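Local coordinates for protein inorganic pyrophosphatase (Neisseria gonorrhoeae, PDB 5TEA) that probably catalyses the magnesium-dependent hydrolysis of inorganic pyrophosphate into two phosphate ions, working as a homohexamer, at residues Val29-Ala34 with Lys39-Arg44; Val84-Leu89 with Arg123-Ala128; Val102-Asp107 with Val111-Val116. All coordinates share one frame; numbering follows the deposited sequence. Where two conformers were deposited one is given.

Contact 1: residues Val29-Ala34 with Lys39-Arg44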
ATOM      1  N   VAL B  29      16.871 -10.190 -14.808  1.00 20.01           N
ATOM      2  CA  VAL B  29      15.723 -10.859 -14.209  1.00 17.17           C
ATOM      3  C   VAL B  29      15.569 -10.343 -12.781  1.00 22.61           C
ATOM      4  O   VAL B  29      16.520 -10.395 -11.993  1.00 19.44           O
ATOM      5  CB  VAL B  29      15.890 -12.392 -14.245  1.00 20.86           C
ATOM      6  CG1 VAL B  29      14.792 -13.082 -13.432  1.00 18.28           C
ATOM      7  CG2 VAL B  29      15.872 -12.889 -15.691  1.00 22.16           C
ATOM      8  N   ASN B  30      14.377  -9.834 -12.441  1.00 18.80           N
ATOM      9  CA  ASN B  30      14.163  -9.252 -11.119  1.00 17.06           C
ATOM     10  C   ASN B  30      13.806 -10.338 -10.114  1.00 18.45           C
ATOM     11  O   ASN B  30      12.929 -11.178 -10.375  1.00 20.87           O
ATOM     12  CB  ASN B  30      13.056  -8.193 -11.137  1.00 16.83           C
ATOM     13  CG  ASN B  30      13.030  -7.365  -9.855  1.00 18.59           C
ATOM     14  OD1 ASN B  30      14.016  -6.718  -9.506  1.00 18.27           O
ATOM     15  ND2 ASN B  30      11.900  -7.382  -9.151  1.00 16.75           N
ATOM     16  N   GLU B  31      14.475 -10.317  -8.960  1.00 15.85           N
ATOM     17  CA  GLU B  31      14.150 -11.258  -7.880  1.00 16.83           C
ATOM     18  C   GLU B  31      13.409 -10.624  -6.714  1.00 15.05           C
ATOM     19  O   GLU B  31      12.508 -11.253  -6.155  1.00 16.79           O
ATOM     20  CB  GLU B  31      15.421 -11.925  -7.339  1.00 20.88           C
ATOM     21  CG  GLU B  31      16.182 -12.759  -8.359  1.00 20.84           C
ATOM     22  CD  GLU B  31      17.634 -12.950  -7.977  1.00 22.41           C
ATOM     23  OE1 GLU B  31      18.047 -14.106  -7.787  1.00 21.36           O
ATOM     24  OE2 GLU B  31      18.369 -11.939  -7.879  1.00 19.76           O
ATOM     25  N   ILE B  32      13.788  -9.415  -6.292  1.00 16.72           N
ATOM     26  CA  ILE B  32      13.276  -8.817  -5.067  1.00 16.61           C
ATOM     27  C   ILE B  32      12.752  -7.423  -5.375  1.00 16.22           C
ATOM     28  O   ILE B  32      13.510  -6.573  -5.849  1.00 17.92           O
ATOM     29  CB  ILE B  32      14.351  -8.715  -3.971  1.00 13.87           C
ATOM     30  CG1 ILE B  32      14.965 -10.082  -3.659  1.00 14.22           C
ATOM     31  CG2 ILE B  32      13.711  -8.135  -2.695  1.00 15.11           C
ATOM     32  CD1 ILE B  32      16.186  -9.992  -2.679  1.00 15.57           C
ATOM     33  N   PRO B  33      11.491  -7.119  -5.080  1.00 16.71           N
ATOM     34  CA  PRO B  33      11.020  -5.728  -5.184  1.00 17.04           C
ATOM     35  C   PRO B  33      11.726  -4.818  -4.191  1.00 20.61           C
ATOM     36  O   PRO B  33      11.966  -5.192  -3.039  1.00 16.41           O
ATOM     37  CB  PRO B  33       9.529  -5.834  -4.841  1.00 15.88           C
ATOM     38  CG  PRO B  33       9.192  -7.316  -4.958  1.00 18.50           C
ATOM     39  CD  PRO B  33      10.440  -8.022  -4.575  1.00 16.20           C
ATOM     40  N   ALA B  34      12.039  -3.605  -4.641  1.00 17.51           N
ATOM     41  CA  ALA B  34      12.514  -2.581  -3.721  1.00 12.05           C
ATOM     42  C   ALA B  34      11.545  -2.448  -2.556  1.00 16.45           C
ATOM     43  O   ALA B  34      10.331  -2.514  -2.743  1.00 15.21           O
ATOM     44  CB  ALA B  34      12.619  -1.233  -4.435  1.00 16.92           C
ATOM     45  N   LYS B  39      14.202 -12.161   1.242  1.00 18.66           N
ATOM     46  CA  LYS B  39      15.361 -12.503   0.415  1.00 20.75           C
ATOM     47  C   LYS B  39      14.938 -13.587  -0.564  1.00 25.32           C
ATOM     48  O   LYS B  39      14.925 -14.776  -0.236  1.00 22.71           O
ATOM     49  CB  LYS B  39      16.543 -12.964   1.252  1.00 22.09           C
ATOM     50  CG  LYS B  39      17.760 -13.271   0.380  1.00 24.35           C
ATOM     51  CD  LYS B  39      18.849 -13.929   1.214  1.00 24.46           C
ATOM     52  CE  LYS B  39      20.097 -14.159   0.380  1.00 43.26           C
ATOM     53  NZ  LYS B  39      19.760 -14.607  -0.997  1.00 50.04           N
ATOM     54  N   ILE B  40      14.611 -13.171  -1.777  1.00 18.77           N
ATOM     55  CA  ILE B  40      14.144 -14.062  -2.823  1.00 23.40           C
ATOM     56  C   ILE B  40      15.282 -14.244  -3.812  1.00 25.18           C
ATOM     57  O   ILE B  40      15.965 -13.281  -4.172  1.00 21.72           O
ATOM     58  CB  ILE B  40      12.875 -13.502  -3.493  1.00 20.30           C
ATOM     59  CG1 ILE B  40      11.765 -13.400  -2.444  1.00 24.96           C
ATOM     60  CG2 ILE B  40      12.421 -14.391  -4.656  1.00 21.87           C
ATOM     61  CD1 ILE B  40      10.579 -12.569  -2.893  1.00 25.88           C
ATOM     62  N   GLU B  41      15.511 -15.486  -4.208  1.00 21.39           N
ATOM     63  CA  GLU B  41      16.589 -15.845  -5.112  1.00 22.73           C
ATOM     64  C   GLU B  41      16.041 -16.755  -6.196  1.00 24.90           C
ATOM     65  O   GLU B  41      15.220 -17.634  -5.921  1.00 23.79           O
ATOM     66  CB  GLU B  41      17.701 -16.557  -4.341  1.00 31.75           C
ATOM     67  CG  GLU B  41      19.058 -16.529  -4.996  1.00 42.99           C
ATOM     68  CD  GLU B  41      20.097 -17.271  -4.164  1.00 57.91           C
ATOM     69  OE1 GLU B  41      19.698 -18.148  -3.354  1.00 50.93           O
ATOM     70  OE2 GLU B  41      21.303 -16.965  -4.312  1.00 64.08           O
ATOM     71  N   TRP B  42      16.486 -16.541  -7.428  1.00 23.59           N
ATOM     72  CA  TRP B  42      16.229 -17.512  -8.482  1.00 19.97           C
ATOM     73  C   TRP B  42      17.040 -18.766  -8.210  1.00 25.67           C
ATOM     74  O   TRP B  42      18.269 -18.711  -8.109  1.00 30.82           O
ATOM     75  CB  TRP B  42      16.597 -16.918  -9.842  1.00 20.54           C
ATOM     76  CG  TRP B  42      16.586 -17.886 -10.976  1.00 27.91           C
ATOM     77  CD1 TRP B  42      17.674 -18.400 -11.633  1.00 32.45           C
ATOM     78  CD2 TRP B  42      15.434 -18.438 -11.616  1.00 30.06           C
ATOM     79  NE1 TRP B  42      17.264 -19.243 -12.636  1.00 38.18           N
ATOM     80  CE2 TRP B  42      15.894 -19.281 -12.650  1.00 35.81           C
ATOM     81  CE3 TRP B  42      14.058 -18.308 -11.412  1.00 24.30           C
ATOM     82  CZ2 TRP B  42      15.025 -19.990 -13.478  1.00 38.22           C
ATOM     83  CZ3 TRP B  42      13.194 -19.009 -12.240  1.00 27.32           C
ATOM     84  CH2 TRP B  42      13.681 -19.840 -13.257  1.00 34.90           C
ATOM     85  N   ASN B  43      16.362 -19.895  -8.096  1.00 27.18           N
ATOM     86  CA  ASN B  43      17.026 -21.156  -7.795  1.00 32.26           C
ATOM     87  C   ASN B  43      17.332 -21.843  -9.120  1.00 37.22           C
ATOM     88  O   ASN B  43      16.437 -22.383  -9.775  1.00 33.90           O
ATOM     89  CB  ASN B  43      16.153 -22.007  -6.881  1.00 25.18           C
ATOM     90  CG  ASN B  43      16.861 -23.256  -6.397  1.00 34.09           C
ATOM     91  OD1 ASN B  43      17.385 -24.034  -7.190  1.00 36.70           O
ATOM     92  ND2 ASN B  43      16.879 -23.450  -5.081  1.00 41.51           N
ATOM     93  N   ARG B  44      18.611 -21.818  -9.516  1.00 38.51           N
ATOM     94  CA  ARG B  44      19.001 -22.355 -10.817  1.00 42.00           C
ATOM     95  C   ARG B  44      18.712 -23.848 -10.913  1.00 48.17           C
ATOM     96  O   ARG B  44      18.307 -24.341 -11.974  1.00 55.25           O
ATOM     97  CB  ARG B  44      20.485 -22.072 -11.076  1.00 39.49           C
TER

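Contact 2: residues Val84-Leu89 with Arg123-Ala128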
ATOM      1  N   VAL B  84      17.223   0.308 -10.303  1.00 18.27           N
ATOM      2  CA  VAL B  84      16.623   1.479  -9.670  1.00 16.37           C
ATOM      3  C   VAL B  84      15.384   1.890 -10.457  1.00 22.76           C
ATOM      4  O   VAL B  84      15.459   2.146 -11.660  1.00 16.65           O
ATOM      5  CB  VAL B  84      17.632   2.633  -9.581  1.00 18.92           C
ATOM      6  CG1 VAL B  84      16.974   3.901  -9.022  1.00 19.27           C
ATOM      7  CG2 VAL B  84      18.854   2.197  -8.738  1.00 17.43           C
ATOM      8  N   THR B  85      14.239   1.942  -9.780  1.00 20.60           N
ATOM      9  CA  THR B  85      12.992   2.421 -10.357  1.00 22.23           C
ATOM     10  C   THR B  85      12.292   3.295  -9.327  1.00 23.29           C
ATOM     11  O   THR B  85      12.581   3.227  -8.132  1.00 18.22           O
ATOM     12  CB  THR B  85      12.023   1.280 -10.748  1.00 19.59           C
ATOM     13  OG1 THR B  85      11.696   0.515  -9.583  1.00 21.06           O
ATOM     14  CG2 THR B  85      12.610   0.355 -11.820  1.00 17.47           C
ATOM     15  N   GLU B  86      11.324   4.082  -9.795  1.00 20.83           N
ATOM     16  CA  GLU B  86      10.517   4.869  -8.862  1.00 24.03           C
ATOM     17  C   GLU B  86       9.544   3.985  -8.080  1.00 23.86           C
ATOM     18  O   GLU B  86       9.340   4.193  -6.876  1.00 28.06           O
ATOM     19  CB  GLU B  86       9.764   5.974  -9.618  1.00 25.24           C
ATOM     20  CG  GLU B  86      10.604   7.222  -9.944  1.00 40.14           C
ATOM     21  CD  GLU B  86      11.341   7.176 -11.298  1.00 44.28           C
ATOM     22  OE1 GLU B  86      10.760   6.725 -12.323  1.00 42.70           O
ATOM     23  OE2 GLU B  86      12.516   7.620 -11.332  1.00 39.14           O
ATOM     24  N   GLN B  87       8.933   3.000  -8.740  1.00 19.38           N
ATOM     25  CA  GLN B  87       8.007   2.091  -8.097  0.55 25.86           C
ATOM     26  C   GLN B  87       8.533   0.656  -8.160  1.00 24.03           C
ATOM     27  O   GLN B  87       9.120   0.255  -9.172  1.00 18.71           O
ATOM     28  CB  GLN B  87       6.619   2.191  -8.759  0.55 28.57           C
ATOM     29  CG  GLN B  87       5.924   3.558  -8.546  0.55 29.84           C
ATOM     30  CD  GLN B  87       6.252   4.607  -9.614  0.55 32.71           C
ATOM     31  OE1 GLN B  87       6.634   4.279 -10.742  0.55 28.54           O
ATOM     32  NE2 GLN B  87       6.081   5.882  -9.260  0.55 34.21           N
ATOM     33  N   PRO B  88       8.351  -0.137  -7.104  1.00 21.05           N
ATOM     34  CA  PRO B  88       8.956  -1.483  -7.081  1.00 15.87           C
ATOM     35  C   PRO B  88       8.496  -2.375  -8.230  1.00 20.00           C
ATOM     36  O   PRO B  88       7.344  -2.324  -8.676  1.00 20.13           O
ATOM     37  CB  PRO B  88       8.510  -2.054  -5.723  1.00 22.17           C
ATOM     38  CG  PRO B  88       8.212  -0.863  -4.883  1.00 26.43           C
ATOM     39  CD  PRO B  88       7.694   0.199  -5.826  1.00 25.93           C
ATOM     40  N   LEU B  89       9.426  -3.199  -8.707  1.00 16.95           N
ATOM     41  CA  LEU B  89       9.155  -4.217  -9.709  1.00 21.90           C
ATOM     42  C   LEU B  89       8.870  -5.568  -9.055  1.00 20.97           C
ATOM     43  O   LEU B  89       9.502  -5.931  -8.062  1.00 21.12           O
ATOM     44  CB  LEU B  89      10.360  -4.315 -10.653  1.00 24.85           C
ATOM     45  CG  LEU B  89      10.177  -4.934 -12.028  1.00 36.12           C
ATOM     46  CD1 LEU B  89       9.065  -4.220 -12.776  1.00 36.07           C
ATOM     47  CD2 LEU B  89      11.498  -4.896 -12.817  1.00 28.30           C
ATOM     48  N   ARG B 123       9.809   5.801 -19.551  1.00 18.33           N
ATOM     49  CA  ARG B 123       9.063   6.976 -19.974  1.00 23.97           C
ATOM     50  C   ARG B 123       8.412   7.697 -18.808  1.00 20.06           C
ATOM     51  O   ARG B 123       7.626   8.625 -19.029  1.00 24.93           O
ATOM     52  CB  ARG B 123       8.025   6.582 -21.034  1.00 23.44           C
ATOM     53  CG  ARG B 123       8.719   5.917 -22.227  1.00 20.35           C
ATOM     54  CD  ARG B 123       7.838   5.667 -23.423  1.00 26.82           C
ATOM     55  NE  ARG B 123       8.507   4.718 -24.316  1.00 24.65           N
ATOM     56  CZ  ARG B 123       8.003   4.270 -25.461  1.00 27.49           C
ATOM     57  NH1 ARG B 123       6.813   4.684 -25.883  1.00 26.94           N
ATOM     58  NH2 ARG B 123       8.694   3.393 -26.184  1.00 27.83           N
ATOM     59  N   ASN B 124       8.721   7.291 -17.573  1.00 19.13           N
ATOM     60  CA  ASN B 124       8.279   8.071 -16.424  1.00 18.30           C
ATOM     61  C   ASN B 124       9.261   9.190 -16.089  1.00 25.79           C
ATOM     62  O   ASN B 124       8.847  10.322 -15.820  1.00 20.95           O
ATOM     63  CB  ASN B 124       8.091   7.169 -15.202  1.00 22.65           C
ATOM     64  CG  ASN B 124       7.550   7.925 -13.999  1.00 27.60           C
ATOM     65  OD1 ASN B 124       6.515   8.592 -14.076  1.00 24.67           O
ATOM     66  ND2 ASN B 124       8.257   7.832 -12.878  1.00 29.44           N
ATOM     67  N   ASN B 125      10.560   8.905 -16.077  1.00 26.62           N
ATOM     68  CA  ASN B 125      11.539   9.969 -15.902  1.00 29.81           C
ATOM     69  C   ASN B 125      12.207  10.370 -17.212  1.00 26.36           C
ATOM     70  O   ASN B 125      13.083  11.240 -17.206  1.00 24.82           O
ATOM     71  CB  ASN B 125      12.587   9.579 -14.848  1.00 22.14           C
ATOM     72  CG  ASN B 125      13.448   8.379 -15.251  1.00 23.82           C
ATOM     73  OD1 ASN B 125      13.693   8.129 -16.422  1.00 23.33           O
ATOM     74  ND2 ASN B 125      13.892   7.626 -14.261  1.00 29.98           N
ATOM     75  N   GLY B 126      11.796   9.788 -18.332  1.00 23.30           N
ATOM     76  CA  GLY B 126      12.376  10.189 -19.603  1.00 22.99           C
ATOM     77  C   GLY B 126      13.823   9.778 -19.773  1.00 20.01           C
ATOM     78  O   GLY B 126      14.609  10.525 -20.366  1.00 19.24           O
ATOM     79  N   ASN B 127      14.190   8.590 -19.280  1.00 16.83           N
ATOM     80  CA  ASN B 127      15.563   8.091 -19.342  1.00 17.01           C
ATOM     81  C   ASN B 127      16.541   9.096 -18.735  1.00 16.80           C
ATOM     82  O   ASN B 127      17.589   9.406 -19.304  1.00 17.00           O
ATOM     83  CB  ASN B 127      15.939   7.741 -20.781  1.00 22.34           C
ATOM     84  CG  ASN B 127      14.969   6.746 -21.384  1.00 25.76           C
ATOM     85  OD1 ASN B 127      14.751   5.677 -20.818  1.00 20.89           O
ATOM     86  ND2 ASN B 127      14.353   7.106 -22.507  1.00 30.72           N
ATOM     87  N   ALA B 128      16.182   9.604 -17.557  1.00 18.82           N
ATOM     88  CA  ALA B 128      16.977  10.640 -16.899  1.00 22.39           C
ATOM     89  C   ALA B 128      18.329  10.138 -16.401  1.00 19.77           C
ATOM     90  O   ALA B 128      19.220  10.954 -16.141  1.00 22.22           O
ATOM     91  CB  ALA B 128      16.202  11.215 -15.708  1.00 17.20           C
TER
HETATM   92  O   HOH W   1       7.379   7.996 -10.152  1.00 40.38           O

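Contact 3: residues Val102-Asp107 with Val111-Val116. With CA (calcium ion), chain I.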
ATOM      1  N   VAL B 102      28.719   0.240 -11.382  1.00 16.23           N
ATOM      2  CA  VAL B 102      28.913  -0.987 -10.606  1.00 15.37           C
ATOM      3  C   VAL B 102      29.250  -0.633  -9.171  1.00 18.56           C
ATOM      4  O   VAL B 102      30.031   0.289  -8.908  1.00 20.87           O
ATOM      5  CB  VAL B 102      29.980  -1.913 -11.231  1.00 16.14           C
ATOM      6  CG1 VAL B 102      31.326  -1.181 -11.469  1.00 18.08           C
ATOM      7  CG2 VAL B 102      30.145  -3.199 -10.415  1.00 17.68           C
ATOM      8  N   MET B 103      28.611  -1.342  -8.237  1.00 15.16           N
ATOM      9  CA  MET B 103      28.984  -1.280  -6.833  1.00 13.45           C
ATOM     10  C   MET B 103      29.996  -2.394  -6.586  1.00 15.39           C
ATOM     11  O   MET B 103      29.625  -3.568  -6.575  1.00 17.36           O
ATOM     12  CB  MET B 103      27.748  -1.437  -5.943  1.00 15.82           C
ATOM     13  CG  MET B 103      28.044  -1.182  -4.487  1.00 17.93           C
ATOM     14  SD  MET B 103      26.586  -1.440  -3.454  1.00 21.04           S
ATOM     15  CE  MET B 103      26.591  -3.223  -3.322  1.00 19.21           C
ATOM     16  N   LYS B 104      31.284  -2.033  -6.439  1.00 14.77           N
ATOM     17  CA  LYS B 104      32.293  -3.026  -6.099  1.00 15.71           C
ATOM     18  C   LYS B 104      32.139  -3.418  -4.636  1.00 18.81           C
ATOM     19  O   LYS B 104      32.148  -2.555  -3.752  1.00 23.21           O
ATOM     20  CB  LYS B 104      33.703  -2.486  -6.347  1.00 16.59           C
ATOM     21  CG  LYS B 104      33.975  -2.186  -7.811  1.00 30.44           C
ATOM     22  CD  LYS B 104      34.060  -3.459  -8.633  1.00 33.48           C
ATOM     23  CE  LYS B 104      35.332  -4.234  -8.309  1.00 31.17           C
ATOM     24  NZ  LYS B 104      35.557  -5.413  -9.192  1.00 30.27           N
ATOM     25  N   PHE B 105      32.023  -4.717  -4.376  1.00 17.57           N
ATOM     26  CA  PHE B 105      31.518  -5.156  -3.082  1.00 19.00           C
ATOM     27  C   PHE B 105      32.187  -6.462  -2.695  1.00 20.77           C
ATOM     28  O   PHE B 105      32.378  -7.351  -3.529  1.00 21.07           O
ATOM     29  CB  PHE B 105      29.998  -5.317  -3.141  1.00 20.94           C
ATOM     30  CG  PHE B 105      29.349  -5.629  -1.821  1.00 17.80           C
ATOM     31  CD1 PHE B 105      29.394  -4.725  -0.772  1.00 17.53           C
ATOM     32  CD2 PHE B 105      28.646  -6.808  -1.657  1.00 19.41           C
ATOM     33  CE1 PHE B 105      28.776  -5.021   0.450  1.00 21.25           C
ATOM     34  CE2 PHE B 105      28.006  -7.112  -0.450  1.00 21.04           C
ATOM     35  CZ  PHE B 105      28.073  -6.214   0.601  1.00 20.82           C
ATOM     36  N   VAL B 106      32.529  -6.570  -1.418  1.00 20.13           N
ATOM     37  CA  VAL B 106      33.120  -7.774  -0.865  1.00 19.45           C
ATOM     38  C   VAL B 106      32.177  -8.280   0.209  1.00 23.70           C
ATOM     39  O   VAL B 106      31.755  -7.513   1.084  1.00 23.85           O
ATOM     40  CB  VAL B 106      34.529  -7.510  -0.307  1.00 22.06           C
ATOM     41  CG1 VAL B 106      35.068  -8.755   0.387  1.00 25.35           C
ATOM     42  CG2 VAL B 106      35.459  -7.082  -1.453  1.00 21.25           C
ATOM     43  N   ASP B 107      31.827  -9.555   0.119  1.00 19.58           N
ATOM     44  CA  ASP B 107      30.852 -10.191   1.005  1.00 21.22           C
ATOM     45  C   ASP B 107      31.481 -11.496   1.454  1.00 23.44           C
ATOM     46  O   ASP B 107      31.739 -12.374   0.623  1.00 21.70           O
ATOM     47  CB  ASP B 107      29.534 -10.435   0.262  1.00 27.93           C
ATOM     48  CG  ASP B 107      28.406 -10.910   1.168  1.00 33.43           C
ATOM     49  OD1 ASP B 107      28.662 -11.390   2.286  1.00 29.59           O
ATOM     50  OD2 ASP B 107      27.237 -10.809   0.737  1.00 38.63           O
ATOM     51  N   VAL B 111      34.622 -11.579  -3.705  1.00 22.30           N
ATOM     52  CA  VAL B 111      34.098 -10.506  -4.536  1.00 20.99           C
ATOM     53  C   VAL B 111      32.636 -10.797  -4.838  1.00 24.03           C
ATOM     54  O   VAL B 111      32.280 -11.918  -5.220  1.00 24.77           O
ATOM     55  CB  VAL B 111      34.923 -10.376  -5.828  1.00 21.51           C
ATOM     56  CG1 VAL B 111      34.308  -9.315  -6.761  1.00 27.48           C
ATOM     57  CG2 VAL B 111      36.384 -10.042  -5.496  1.00 25.48           C
ATOM     58  N   ASP B 112      31.776  -9.792  -4.660  1.00 21.68           N
ATOM     59  CA  ASP B 112      30.342  -9.956  -4.914  1.00 22.78           C
ATOM     60  C   ASP B 112      29.780  -8.654  -5.491  1.00 19.01           C
ATOM     61  O   ASP B 112      28.867  -8.040  -4.944  1.00 17.53           O
ATOM     62  CB  ASP B 112      29.613 -10.365  -3.638  1.00 25.88           C
ATOM     63  CG  ASP B 112      28.197 -10.845  -3.902  1.00 31.83           C
ATOM     64  OD1 ASP B 112      27.924 -11.290  -5.034  1.00 30.33           O
ATOM     65  OD2 ASP B 112      27.352 -10.760  -2.988  1.00 32.72           O
ATOM     66  N   ASP B 113      30.340  -8.234  -6.626  1.00 20.70           N
ATOM     67  CA  ASP B 113      29.971  -6.963  -7.239  1.00 21.75           C
ATOM     68  C   ASP B 113      28.514  -6.975  -7.673  1.00 19.70           C
ATOM     69  O   ASP B 113      27.941  -8.026  -7.972  1.00 22.42           O
ATOM     70  CB  ASP B 113      30.844  -6.675  -8.468  1.00 21.36           C
ATOM     71  CG  ASP B 113      32.314  -6.533  -8.133  1.00 22.85           C
ATOM     72  OD1 ASP B 113      32.632  -6.156  -6.986  1.00 19.06           O
ATOM     73  OD2 ASP B 113      33.161  -6.783  -9.033  1.00 24.71           O
ATOM     74  N   LYS B 114      27.927  -5.780  -7.764  1.00 18.59           N
ATOM     75  CA  LYS B 114      26.536  -5.621  -8.164  1.00 16.61           C
ATOM     76  C   LYS B 114      26.443  -4.536  -9.229  1.00 17.38           C
ATOM     77  O   LYS B 114      26.883  -3.403  -9.010  1.00 18.75           O
ATOM     78  CB  LYS B 114      25.664  -5.305  -6.940  1.00 17.42           C
ATOM     79  CG  LYS B 114      25.991  -6.268  -5.785  1.00 22.28           C
ATOM     80  CD  LYS B 114      24.885  -6.450  -4.789  1.00 25.46           C
ATOM     81  CE  LYS B 114      25.411  -7.226  -3.584  1.00 25.12           C
ATOM     82  NZ  LYS B 114      25.865  -8.594  -3.967  1.00 21.76           N
ATOM     83  N   ILE B 115      25.926  -4.901 -10.392  1.00 13.89           N
ATOM     84  CA  ILE B 115      25.788  -3.966 -11.511  1.00 17.08           C
ATOM     85  C   ILE B 115      24.606  -3.057 -11.221  1.00 16.36           C
ATOM     86  O   ILE B 115      23.548  -3.534 -10.799  1.00 18.37           O
ATOM     87  CB  ILE B 115      25.579  -4.733 -12.827  1.00 16.58           C
ATOM     88  CG1 ILE B 115      26.627  -5.845 -12.975  1.00 19.51           C
ATOM     89  CG2 ILE B 115      25.636  -3.786 -14.037  1.00 19.23           C
ATOM     90  CD1 ILE B 115      28.068  -5.293 -12.973  1.00 21.27           C
ATOM     91  N   VAL B 116      24.785  -1.746 -11.410  1.00 17.99           N
ATOM     92  CA  VAL B 116      23.712  -0.776 -11.185  1.00 14.26           C
ATOM     93  C   VAL B 116      23.038  -0.501 -12.523  1.00 14.50           C
ATOM     94  O   VAL B 116      23.710  -0.186 -13.515  1.00 14.33           O
ATOM     95  CB  VAL B 116      24.241   0.522 -10.555  1.00 15.25           C
ATOM     96  CG1 VAL B 116      23.062   1.431 -10.183  1.00 16.23           C
ATOM     97  CG2 VAL B 116      25.116   0.225  -9.340  1.00 17.99           C
TER
HETATM   98 CA    CA I 201      26.798 -12.438  -6.627  1.00 39.55          CA
HETATM   99  O   HOH W   2      25.756  -9.741  -1.300  1.00 42.62           O
HETATM  100  O   HOH W   3      27.489 -10.615  -8.027  1.00 22.58           O
HETATM  101  O   HOH W   4      25.478 -12.489  -5.126  1.00 20.10           O

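Contact 1: residues Val29-Ala34 with Lys39-Arg44
Glu31 and Ile32 press against Ile40, Glu41 and Trp42 from a classic beta bulge, in which both residues of strand 25-32 face Tyr65 of the neighbouring strand. The partner strand, 38-43, belongs to a separate two-stranded antiparallel sheet. The N-to-C directions of the two short strands lie 144° apart, with their axes 5.7 Å apart at closest; the link between them is made through side chains, one of which grips a backbone N-H.

The apolar part is formed by two isoleucines. Ile32 CG1 packs 4.0 Å from Ile40 CB and also lies against the Ile40 carbonyl, while Ile40 turns CB and CG2 to the backbone at Glu31 O. Thr91 touches Ile40, and its OG1 is hydrogen-bonded to Glu31 O.

Lys39, probably a substrate ligand, starts away from strand 25-32, and its NZ forms a salt bridge with Asp52. The indole of Trp42 stacks on Phe67, with Phe12 and Phe49 edge-to-face.

The polar part is one bond. Glu31 has CG anti to its carbonyl carbon (chi1 -62°) and extends beyond, carrying the carboxylate across to the opposite backbone. Trp42 N donates to the anti lone pair of Glu31 OE1 at 2.9 Å, almost straight at 173°.

Contact 2: residues Val84-Leu89 with Arg123-Ala128
Glu86 reaches between the side-chain amides of Asn124 and Asn125, and each of its carboxylate oxygens takes one amide nitrogen. Neither amide lies flat against the carboxylate: the carboxylate plane is turned 53° from the Asn124 amide and 77° from that of Asn125. The two bonds differ in approach. Asn124 ND2 comes to Glu86 OE1 from above the carboxylate plane at 2.8 Å, although the oxygen lies close to the plane of the Asn124 amide. Asn125 ND2 meets the syn lone pair of Glu86 OE2 at a longer 3.2 Å, with that oxygen tilted somewhat from the plane of the Asn125 amide.

The glutamate chain is bent at chi2 (90°), which swings the carboxylate round to face both asparagines. Asn125 is held from its other end as well: its OD1 accepts from Ala128 N at 3.1 Å in an Asx motif, which helps fix the amide so that ND2 is presented to Glu86. Beside this pair, Asn124 ND2 also donates to a water at 2.9 Å, so the Asn124 amide nitrogen has two acceptors. Its OD1 accepts from Ala57 N of a neighbouring subunit and from Gln142 NE2 of a further one.

The contact thus joins two loops, one after strand 80-83 and the other after strand 110-119, where two other subunits of the hexamer come up to Asn124. Its chemistry is that of a carboxylate held by neutral amide donors, so the negative charge is probably stabilised by dipolar N-H groups in this pairing without a salt bridge between the two segments.

Contact 3: residues Val102-Asp107 with Val111-Val116
Val111 lies against the carbonyl of Phe105 and forms an antiparallel non-hydrogen-bonded pair with Val106. At Asp112 the backbone N donates a 2.8 Å hydrogen bond to Phe105 O, while Asp112 O sits at the edge of the Phe105 ring. The Asp112 carboxylate lies alongside that of Asp107, pointing the same way; a water donates to Asp107 OD2, and Asp112 OD1 binds calcium at 2.3 Å.

Asp113 divides its oxygens: OD1 accepts from Phe105 N at 3.0 Å, and OD2 forms a 2.8 Å salt bridge with Lys104 NZ, whose chain curls back through bends at chi2 and chi3. Asp113 O accepts a hydrogen bond from a water that also binds calcium.

Lys114 pairs with Met103 through two backbone bonds. Its side chain runs beside that of Met103 and brings NZ to Asp112 O and into a salt bridge with Asp112 OD2, whose hydrogen bond is weak. Ile115 CD1 packs on Val102 CG2 at 3.9 Å, and Val116 CG2 lies 4.0 Å from Met103 N.

This beta hairpin contributes Asp112 to the acidic metal site of soluble pyrophosphatases, with Asp73, Asp77, Asp80, the backbone oxygen of Glu78 and waters as the other ligands.

Contacts 1 and 3 reach one sheet, where strands 25-32 and 94-107 are neighbours. Their centres are 16 Å apart on opposite sides of the chain's centre, and their nearest atoms about 8 Å apart. Contact 3 supplies a calcium ligand, and contact 1 probably borders the same site: the side chain of Glu41 comes within about 7 Å of the ion, and Lys39 probably binds substrate. Contact 2 lies away from the metal and substrate sites, with its centre 19 Å from that of contact 1, yet the two touch where Asn30 ND2 comes 3.0 Å from Leu89 O. Along the chain, contact 3 is nested inside the loop that contact 2 closes, their centres 22 Å apart.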